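Local coordinates for Endonuclease/exonuclease/phosphatase (Beutenbergia cavernae DSM 12333, PDB 4RUW), which belongs to the endonuclease/exonuclease/phosphatase family, with a DNase I-like domain followed by an Ig-like domain, and carries a bound zinc ion, at residues S153-L166 with R179-D193. Numbering follows the deposited sequence. Where two conformers were deposited one is given.
Sequences SRHPFVGGGVVVPL and RSLLTVTVDVPGLGD
Phe157 and Val184 meet at about a right angle. CG2 of Val184 sits over one face of the Phe157 ring, 3.9 Å from its centroid, in a CH-pi contact. In the conformer given, Val186 CG2 lies at the edge of the same ring, near its plane, and CG1 packs on His155 CB. Ser153 OG donates a hydrogen bond to His155 O (2.8 Å). Val188 CG1 lies over one face of the His155 ring, toward the rim. Pro189 CD approaches the ring obliquely, 3.3 Å from His155 ND1. The imidazole NE2 is hydrogen-bonded to Asp90 OD1. Val158 turns to the other side of the sheet, where its CG2 reaches Asp187 CB (3.7 Å).

The strands are antiparallel. Asp187 N to Pro156 O (2.8 Å) is almost straight, at 177°. Between Val158 and Gly161 the direct pairing is interrupted. Water 1 accepts from Thr185 N and lies near the carbonyls of Val158 and Gly160. Beyond it, Val162 and Thr183 exchange two bonds of 2.9 Å. Val164 and Leu181 exchange two more, each 2.8 Å.

Strand 157-166 is one edge of a mixed sheet, and 192-200 flanks 179-188 on its other side. Phe157, Ser180 and Leu182 touch strand 125-133 of the facing sheet, as expected for the two-sheet sandwich of a DNase I-like domain. On the opposite face, Leu166 and Arg179 pack on helix 207-222.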
loop_
_atom_site.group_PDB
_atom_site.type_symbol
_atom_site.label_atom_id
_atom_site.label_comp_id
_atom_site.label_asym_id
_atom_site.label_seq_id
_atom_site.Cartn_x
_atom_site.Cartn_y
_atom_site.Cartn_z
ATOM N N SER A 153 6.071 1.332 16.915
ATOM C CA SER A 153 7.303 0.687 16.526
ATOM C C SER A 153 8.056 0.135 17.730
ATOM O O SER A 153 8.042 0.722 18.812
ATOM C CB SER A 153 8.166 1.708 15.790
ATOM O OG SER A 153 9.436 1.198 15.475
ATOM N N ARG A 154 8.709 -1.005 17.537
ATOM C CA ARG A 154 9.620 -1.548 18.540
ATOM C C ARG A 154 10.978 -0.863 18.474
ATOM O O ARG A 154 11.828 -1.075 19.330
ATOM C CB ARG A 154 9.808 -3.051 18.324
ATOM C CG ARG A 154 8.616 -3.896 18.735
ATOM C CD ARG A 154 8.900 -5.373 18.598
ATOM N NE ARG A 154 7.802 -6.193 19.097
ATOM C CZ ARG A 154 7.957 -7.386 19.662
ATOM N NH1 ARG A 154 9.167 -7.901 19.827
ATOM N NH2 ARG A 154 6.901 -8.060 20.088
ATOM N N HIS A 155 11.169 -0.025 17.462
ATOM C CA HIS A 155 12.465 0.597 17.214
ATOM C C HIS A 155 12.340 2.110 17.277
ATOM O O HIS A 155 11.311 2.664 16.915
ATOM C CB HIS A 155 12.989 0.144 15.857
ATOM C CG HIS A 155 12.922 -1.334 15.670
ATOM N ND1 HIS A 155 13.660 -2.207 16.441
ATOM C CD2 HIS A 155 12.162 -2.101 14.856
ATOM C CE1 HIS A 155 13.385 -3.445 16.077
ATOM N NE2 HIS A 155 12.477 -3.411 15.118
ATOM N N PRO A 156 13.385 2.790 17.761
ATOM C CA PRO A 156 13.271 4.232 17.994
ATOM C C PRO A 156 13.083 5.053 16.726
ATOM O O PRO A 156 13.518 4.676 15.635
ATOM C CB PRO A 156 14.604 4.591 18.668
ATOM C CG PRO A 156 15.526 3.513 18.290
ATOM C CD PRO A 156 14.702 2.268 18.150
ATOM N N PHE A 157 12.417 6.188 16.890
ATOM C CA PHE A 157 12.275 7.158 15.821
ATOM C C PHE A 157 13.551 7.985 15.691
ATOM O O PHE A 157 14.283 8.176 16.665
ATOM C CB PHE A 157 11.107 8.101 16.107
ATOM C CG PHE A 157 9.768 7.419 16.174
ATOM C CD1 PHE A 157 9.452 6.371 15.326
ATOM C CD2 PHE A 157 8.813 7.847 17.080
ATOM C CE1 PHE A 157 8.208 5.761 15.391
ATOM C CE2 PHE A 157 7.573 7.242 17.152
ATOM C CZ PHE A 157 7.270 6.197 16.306
ATOM N N VAL A 158 13.809 8.470 14.481
ATOM C CA VAL A 158 14.855 9.450 14.237
ATOM C C VAL A 158 14.135 10.761 13.954
ATOM O O VAL A 158 13.480 10.907 12.917
ATOM C CB VAL A 158 15.722 9.055 13.028
ATOM C CG1 VAL A 158 16.846 10.073 12.813
ATOM C CG2 VAL A 158 16.275 7.646 13.216
ATOM N N GLY A 159 14.230 11.707 14.880
ATOM C CA GLY A 159 13.410 12.901 14.804
ATOM C C GLY A 159 11.979 12.552 15.168
ATOM O O GLY A 159 11.729 11.546 15.831
ATOM N N GLY A 160 11.036 13.379 14.737
ATOM C CA GLY A 160 9.641 13.179 15.086
ATOM C C GLY A 160 8.749 12.960 13.881
ATOM O O GLY A 160 9.211 12.941 12.735
ATOM N N GLY A 161 7.462 12.780 14.139
ATOM C CA GLY A 161 6.505 12.619 13.062
ATOM C C GLY A 161 6.130 13.950 12.442
ATOM O O GLY A 161 6.074 14.975 13.129
ATOM N N VAL A 162 5.878 13.929 11.136
ATOM C CA VAL A 162 5.428 15.109 10.411
ATOM C C VAL A 162 4.119 14.773 9.711
ATOM O O VAL A 162 4.004 13.739 9.036
ATOM C CB VAL A 162 6.475 15.556 9.373
ATOM C CG1 VAL A 162 5.931 16.687 8.498
ATOM C CG2 VAL A 162 7.779 15.965 10.066
ATOM N N VAL A 163 3.128 15.634 9.894
ATOM C CA VAL A 163 1.802 15.428 9.334
ATOM C C VAL A 163 1.570 16.396 8.184
ATOM O O VAL A 163 1.770 17.612 8.331
ATOM C CB VAL A 163 0.705 15.613 10.393
ATOM C CG1 VAL A 163 -0.682 15.522 9.750
ATOM C CG2 VAL A 163 0.863 14.570 11.493
ATOM N N VAL A 164 1.164 15.851 7.044
ATOM C CA VAL A 164 0.868 16.635 5.850
ATOM C C VAL A 164 -0.622 16.511 5.542
ATOM O O VAL A 164 -1.119 15.414 5.314
ATOM C CB VAL A 164 1.713 16.135 4.660
ATOM C CG1 VAL A 164 1.244 16.731 3.347
ATOM C CG2 VAL A 164 3.186 16.445 4.895
ATOM N N PRO A 165 -1.345 17.636 5.551
ATOM C CA PRO A 165 -2.785 17.572 5.281
ATOM C C PRO A 165 -3.075 17.176 3.838
ATOM O O PRO A 165 -2.333 17.565 2.931
ATOM C CB PRO A 165 -3.246 19.008 5.535
ATOM C CG PRO A 165 -2.020 19.851 5.305
ATOM C CD PRO A 165 -0.878 19.015 5.797
ATOM N N LEU A 166 -4.151 16.429 3.628
ATOM C CA LEU A 166 -4.553 16.015 2.293
ATOM C C LEU A 166 -5.946 16.588 2.033
ATOM O O LEU A 166 -6.819 16.479 2.873
ATOM C CB LEU A 166 -4.539 14.483 2.190
ATOM C CG LEU A 166 -3.189 13.815 2.480
ATOM C CD1 LEU A 166 -3.334 12.303 2.524
ATOM C CD2 LEU A 166 -2.133 14.211 1.463
ATOM N N ARG A 179 -8.327 14.098 5.981
ATOM C CA ARG A 179 -7.321 13.070 5.707
ATOM C C ARG A 179 -5.938 13.688 5.826
ATOM O O ARG A 179 -5.756 14.883 5.542
ATOM C CB ARG A 179 -7.492 12.515 4.288
ATOM C CG ARG A 179 -8.888 11.986 3.982
ATOM C CD ARG A 179 -9.295 10.838 4.879
ATOM N NE ARG A 179 -10.656 10.417 4.569
ATOM C CZ ARG A 179 -11.257 9.366 5.110
ATOM N NH1 ARG A 179 -10.606 8.624 5.994
ATOM N NH2 ARG A 179 -12.498 9.055 4.756
ATOM N N SER A 180 -4.950 12.896 6.225
ATOM C CA SER A 180 -3.575 13.387 6.244
ATOM C C SER A 180 -2.575 12.256 6.091
ATOM O O SER A 180 -2.930 11.073 6.188
ATOM C CB SER A 180 -3.285 14.171 7.527
ATOM O OG SER A 180 -3.267 13.311 8.654
ATOM N N LEU A 181 -1.327 12.638 5.846
ATOM C CA LEU A 181 -0.202 11.726 5.747
ATOM C C LEU A 181 0.700 11.938 6.954
ATOM O O LEU A 181 1.016 13.082 7.295
ATOM C CB LEU A 181 0.576 12.036 4.473
ATOM C CG LEU A 181 1.967 11.426 4.344
ATOM C CD1 LEU A 181 1.888 9.928 4.168
ATOM C CD2 LEU A 181 2.726 12.073 3.201
ATOM N N LEU A 182 1.091 10.844 7.607
ATOM C CA LEU A 182 2.045 10.881 8.709
ATOM C C LEU A 182 3.346 10.234 8.251
ATOM O O LEU A 182 3.341 9.115 7.752
ATOM C CB LEU A 182 1.494 10.120 9.915
ATOM C CG LEU A 182 2.480 9.854 11.054
ATOM C CD1 LEU A 182 3.023 11.164 11.621
ATOM C CD2 LEU A 182 1.829 9.009 12.137
ATOM N N THR A 183 4.461 10.940 8.420
ATOM C CA THR A 183 5.761 10.396 8.056
ATOM C C THR A 183 6.689 10.418 9.260
ATOM O O THR A 183 6.811 11.437 9.937
ATOM C CB THR A 183 6.392 11.202 6.895
ATOM O OG1 THR A 183 5.529 11.127 5.754
ATOM C CG2 THR A 183 7.772 10.666 6.542
ATOM N N VAL A 184 7.342 9.291 9.522
ATOM C CA VAL A 184 8.323 9.213 10.590
ATOM C C VAL A 184 9.413 8.226 10.197
ATOM O O VAL A 184 9.153 7.248 9.511
ATOM C CB VAL A 184 7.665 8.834 11.934
ATOM C CG1 VAL A 184 7.121 7.409 11.907
ATOM C CG2 VAL A 184 8.632 9.069 13.094
ATOM N N THR A 185 10.642 8.505 10.602
ATOM C CA THR A 185 11.751 7.612 10.326
ATOM C C THR A 185 11.993 6.707 11.519
ATOM O O THR A 185 12.057 7.179 12.663
ATOM C CB THR A 185 13.024 8.400 10.002
ATOM O OG1 THR A 185 12.787 9.179 8.829
ATOM C CG2 THR A 185 14.191 7.471 9.759
ATOM N N VAL A 186 12.120 5.411 11.252
ATOM C CA VAL A 186 12.430 4.431 12.283
ATOM C C VAL A 186 13.851 3.904 12.079
ATOM O O VAL A 186 14.248 3.601 10.952
ATOM C CB VAL A 186 11.436 3.258 12.212
ATOM C CG1 VAL A 186 11.781 2.199 13.236
ATOM C CG2 VAL A 186 10.014 3.759 12.426
ATOM N N ASP A 187 14.623 3.815 13.160
ATOM C CA ASP A 187 15.983 3.291 13.087
ATOM C C ASP A 187 15.977 1.810 13.463
ATOM O O ASP A 187 15.917 1.456 14.640
ATOM C CB ASP A 187 16.906 4.083 14.008
ATOM C CG ASP A 187 18.350 3.668 13.874
ATOM O OD1 ASP A 187 18.675 2.903 12.941
ATOM O OD2 ASP A 187 19.168 4.112 14.703
ATOM N N VAL A 188 15.996 0.950 12.453
ATOM C CA VAL A 188 15.839 -0.480 12.662
ATOM C C VAL A 188 17.201 -1.167 12.755
ATOM O O VAL A 188 18.009 -1.082 11.831
ATOM C CB VAL A 188 15.044 -1.105 11.506
ATOM C CG1 VAL A 188 14.835 -2.588 11.744
ATOM C CG2 VAL A 188 13.708 -0.386 11.335
ATOM N N PRO A 189 17.470 -1.850 13.878
ATOM C CA PRO A 189 18.749 -2.555 14.037
ATOM C C PRO A 189 19.012 -3.499 12.866
ATOM O O PRO A 189 18.131 -4.281 12.499
ATOM C CB PRO A 189 18.550 -3.351 15.331
ATOM C CG PRO A 189 17.530 -2.567 16.091
ATOM C CD PRO A 189 16.602 -1.999 15.059
ATOM N N GLY A 190 20.201 -3.400 12.276
ATOM C CA GLY A 190 20.581 -4.230 11.146
ATOM C C GLY A 190 20.260 -3.633 9.786
ATOM O O GLY A 190 20.904 -3.965 8.788
ATOM N N LEU A 191 19.260 -2.760 9.734
ATOM C CA LEU A 191 18.829 -2.158 8.475
ATOM C C LEU A 191 19.215 -0.700 8.390
ATOM O O LEU A 191 19.557 -0.204 7.320
ATOM C CB LEU A 191 17.311 -2.253 8.312
ATOM C CG LEU A 191 16.715 -3.588 7.866
ATOM C CD1 LEU A 191 16.758 -4.613 8.983
ATOM C CD2 LEU A 191 15.289 -3.392 7.361
ATOM N N GLY A 192 19.139 -0.002 9.517
ATOM C CA GLY A 192 19.318 1.435 9.517
ATOM C C GLY A 192 17.983 2.143 9.395
ATOM O O GLY A 192 16.934 1.575 9.710
ATOM N N ASP A 193 18.015 3.384 8.922
ATOM C CA ASP A 193 16.817 4.209 8.864
ATOM C C ASP A 193 15.851 3.730 7.788
ATOM O O ASP A 193 16.242 3.498 6.641
ATOM C CB ASP A 193 17.176 5.670 8.586
ATOM C CG ASP A 193 17.862 6.352 9.757
ATOM O OD1 ASP A 193 18.035 5.729 10.825
ATOM O OD2 ASP A 193 18.214 7.539 9.602
HETATM O O HOH W 1 11.194 11.191 11.610
HETATM O O HOH W 2 9.293 12.897 9.300
HETATM O O HOH W 3 4.187 13.461 6.102
HETATM O O HOH W 4 -9.258 16.113 3.803
#